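Local coordinates for protein flagellin (Burkholderia pseudomallei, PDB 4CFI) that probably polymerises, as flagellins do, to build the filament of the bacterial flagellum and is a target of the immune response, at residues G12-S15 against L16-L20. Sequence-based numbering, arbitrary orientation. Where two conformers were deposited one is given.
Sequences GLTS and LTNSL
Asn18 reaches back one turn to Thr14 and binds its carbonyl twice, once with the backbone and once with the side chain, within the amphipathic helix 2-31 of the flagellin N-terminal helical region. Thr14 O accepts the helical i to i+4 bond from Asn18 N and a second bond from Asn18 ND2 at 3.1 Å. The two donors approach from opposite faces of the carbonyl plane. Asn18 ND2 sits well above that plane, 47° out of it and not on a lone pair, yet its N-H points fairly straight at the oxygen, at 155°. A chi1 of -84° holds Asn18 CG beside its own backbone N, which lets the amide fold back over the preceding turn. Alongside, pointing the same way, Thr14 brings CG2 to 4.0 Å from Asn18 ND2.

One position earlier, Thr17 N bonds Leu13 O at 2.9 Å, and Thr17 OG1 lies 3.2 Å from the same Leu13 O. Leu16 N continues the ladder to Gly12 O, and Ser19 N to Ser15 O.

The buried flank, with Leu13 and Leu16, packs against the neighbouring helices. Leu13 touches Leu251 of helix 227-257 and also Met96, while Leu16, in the conformer given, lies between Val244 of that helix and Val54 of helix 37-60; Thr14 also touches Gln248. Ser15 and Ser19 border helix 37-60, where Ser19 OG is hydrogen-bonded to Gln50 OE1. A water spans one turn, donating one hydrogen to Ser15 O at 2.8 Å and the other to Ser19 OG at 2.9 Å.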
ATOM      1  N   GLY A  12      11.458  -8.859 -18.009  1.00 10.11           N
ATOM      2  CA  GLY A  12      10.109  -8.330 -17.903  1.00 10.14           C
ATOM      3  C   GLY A  12       9.893  -7.674 -16.552  1.00  8.96           C
ATOM      4  O   GLY A  12       9.287  -6.611 -16.472  1.00  9.79           O
ATOM      5  N   LEU A  13      10.379  -8.300 -15.480  1.00  9.65           N
ATOM      6  CA  LEU A  13      10.236  -7.708 -14.149  1.00  9.14           C
ATOM      7  C   LEU A  13      10.982  -6.389 -14.029  1.00  9.52           C
ATOM      8  O   LEU A  13      10.510  -5.477 -13.367  1.00  9.62           O
ATOM      9  CB  LEU A  13      10.667  -8.682 -13.058  1.00  9.95           C
ATOM     10  CG  LEU A  13       9.826  -9.950 -12.936  1.00 11.18           C
ATOM     11  CD1 LEU A  13      10.367 -10.872 -11.859  1.00 13.91           C
ATOM     12  CD2 LEU A  13       8.372  -9.658 -12.661  1.00 11.31           C
ATOM     13  N   THR A  14      12.136  -6.276 -14.665  1.00 10.32           N
ATOM     14  CA  THR A  14      12.863  -5.000 -14.676  1.00 10.43           C
ATOM     15  C   THR A  14      12.079  -3.927 -15.432  1.00 10.62           C
ATOM     16  O   THR A  14      12.020  -2.770 -14.999  1.00 11.48           O
ATOM     17  CB  THR A  14      14.275  -5.181 -15.235  1.00 12.51           C
ATOM     18  OG1 THR A  14      14.998  -5.980 -14.304  1.00 15.87           O
ATOM     19  CG2 THR A  14      14.990  -3.830 -15.417  1.00 13.71           C
ATOM     20  N   SER A  15      11.462  -4.284 -16.552  1.00  9.69           N
ATOM     21  CA  SER A  15      10.557  -3.347 -17.223  1.00 10.46           C
ATOM     22  C   SER A  15       9.429  -2.896 -16.310  1.00  9.61           C
ATOM     23  O   SER A  15       9.103  -1.719 -16.235  1.00 10.30           O
ATOM     24  CB  SER A  15       9.951  -3.968 -18.474  1.00 10.83           C
ATOM     25  OG  SER A  15      10.956  -4.293 -19.406  1.00 11.59           O
ATOM     26  N   LEU A  16       8.845  -3.852 -15.606  0.50  8.96           N
ATOM     27  CA  LEU A  16       7.775  -3.567 -14.680  0.50  9.19           C
ATOM     28  C   LEU A  16       8.252  -2.613 -13.565  0.50 10.08           C
ATOM     29  O   LEU A  16       7.557  -1.654 -13.240  0.50 10.48           O
ATOM     30  CB  LEU A  16       7.236  -4.890 -14.137  0.50  9.49           C
ATOM     31  CG  LEU A  16       6.081  -4.775 -13.158  0.50  9.70           C
ATOM     32  CD1 LEU A  16       4.992  -3.857 -13.690  0.50 10.41           C
ATOM     33  CD2 LEU A  16       5.543  -6.161 -12.835  0.50 10.28           C
ATOM     34  N   THR A  17       9.444  -2.847 -13.013  1.00 10.75           N
ATOM     35  CA  THR A  17      10.032  -1.937 -12.008  1.00 11.19           C
ATOM     36  C   THR A  17      10.123  -0.505 -12.553  1.00 10.45           C
ATOM     37  O   THR A  17       9.808   0.449 -11.828  1.00 12.66           O
ATOM     38  CB  THR A  17      11.420  -2.446 -11.565  1.00 12.62           C
ATOM     39  OG1 THR A  17      11.247  -3.673 -10.852  1.00 16.65           O
ATOM     40  CG2 THR A  17      12.131  -1.448 -10.668  1.00 15.23           C
ATOM     41  N   ASN A  18      10.578  -0.335 -13.789  1.00 11.09           N
ATOM     42  CA  ASN A  18      10.663   1.004 -14.378  1.00  9.95           C
ATOM     43  C   ASN A  18       9.289   1.710 -14.350  1.00  9.16           C
ATOM     44  O   ASN A  18       9.191   2.882 -13.972  1.00  9.96           O
ATOM     45  CB  ASN A  18      11.235   0.967 -15.815  1.00  9.95           C
ATOM     46  CG  ASN A  18      12.778   0.957 -15.879  1.00 11.94           C
ATOM     47  OD1 ASN A  18      13.396   2.011 -15.925  1.00 14.65           O
ATOM     48  ND2 ASN A  18      13.379  -0.218 -15.978  1.00 13.17           N
ATOM     49  N   SER A  19       8.232   1.005 -14.755  1.00  8.05           N
ATOM     50  CA  SER A  19       6.898   1.622 -14.823  1.00  8.19           C
ATOM     51  C   SER A  19       6.312   1.883 -13.438  1.00  8.77           C
ATOM     52  O   SER A  19       5.667   2.910 -13.225  1.00  9.57           O
ATOM     53  CB  SER A  19       5.916   0.803 -15.664  1.00  8.44           C
ATOM     54  OG  SER A  19       6.144   1.005 -17.060  1.00  8.73           O
ATOM     55  N   LEU A  20       6.546   0.973 -12.495  1.00  9.45           N
ATOM     56  CA  LEU A  20       6.056   1.176 -11.124  1.00  8.78           C
ATOM     57  C   LEU A  20       6.793   2.339 -10.447  1.00  9.52           C
ATOM     58  O   LEU A  20       6.141   3.180  -9.811  1.00 11.44           O
ATOM     59  CB  LEU A  20       6.186  -0.110 -10.312  1.00  9.16           C
ATOM     60  CG  LEU A  20       5.366  -1.301 -10.822  1.00 10.13           C
ATOM     61  CD1 LEU A  20       5.755  -2.577 -10.090  1.00 10.64           C
ATOM     62  CD2 LEU A  20       3.857  -1.105 -10.756  1.00 10.82           C
TER
HETATM   63  O   HOH W   1       8.672   0.228 -18.140  1.00 11.10           O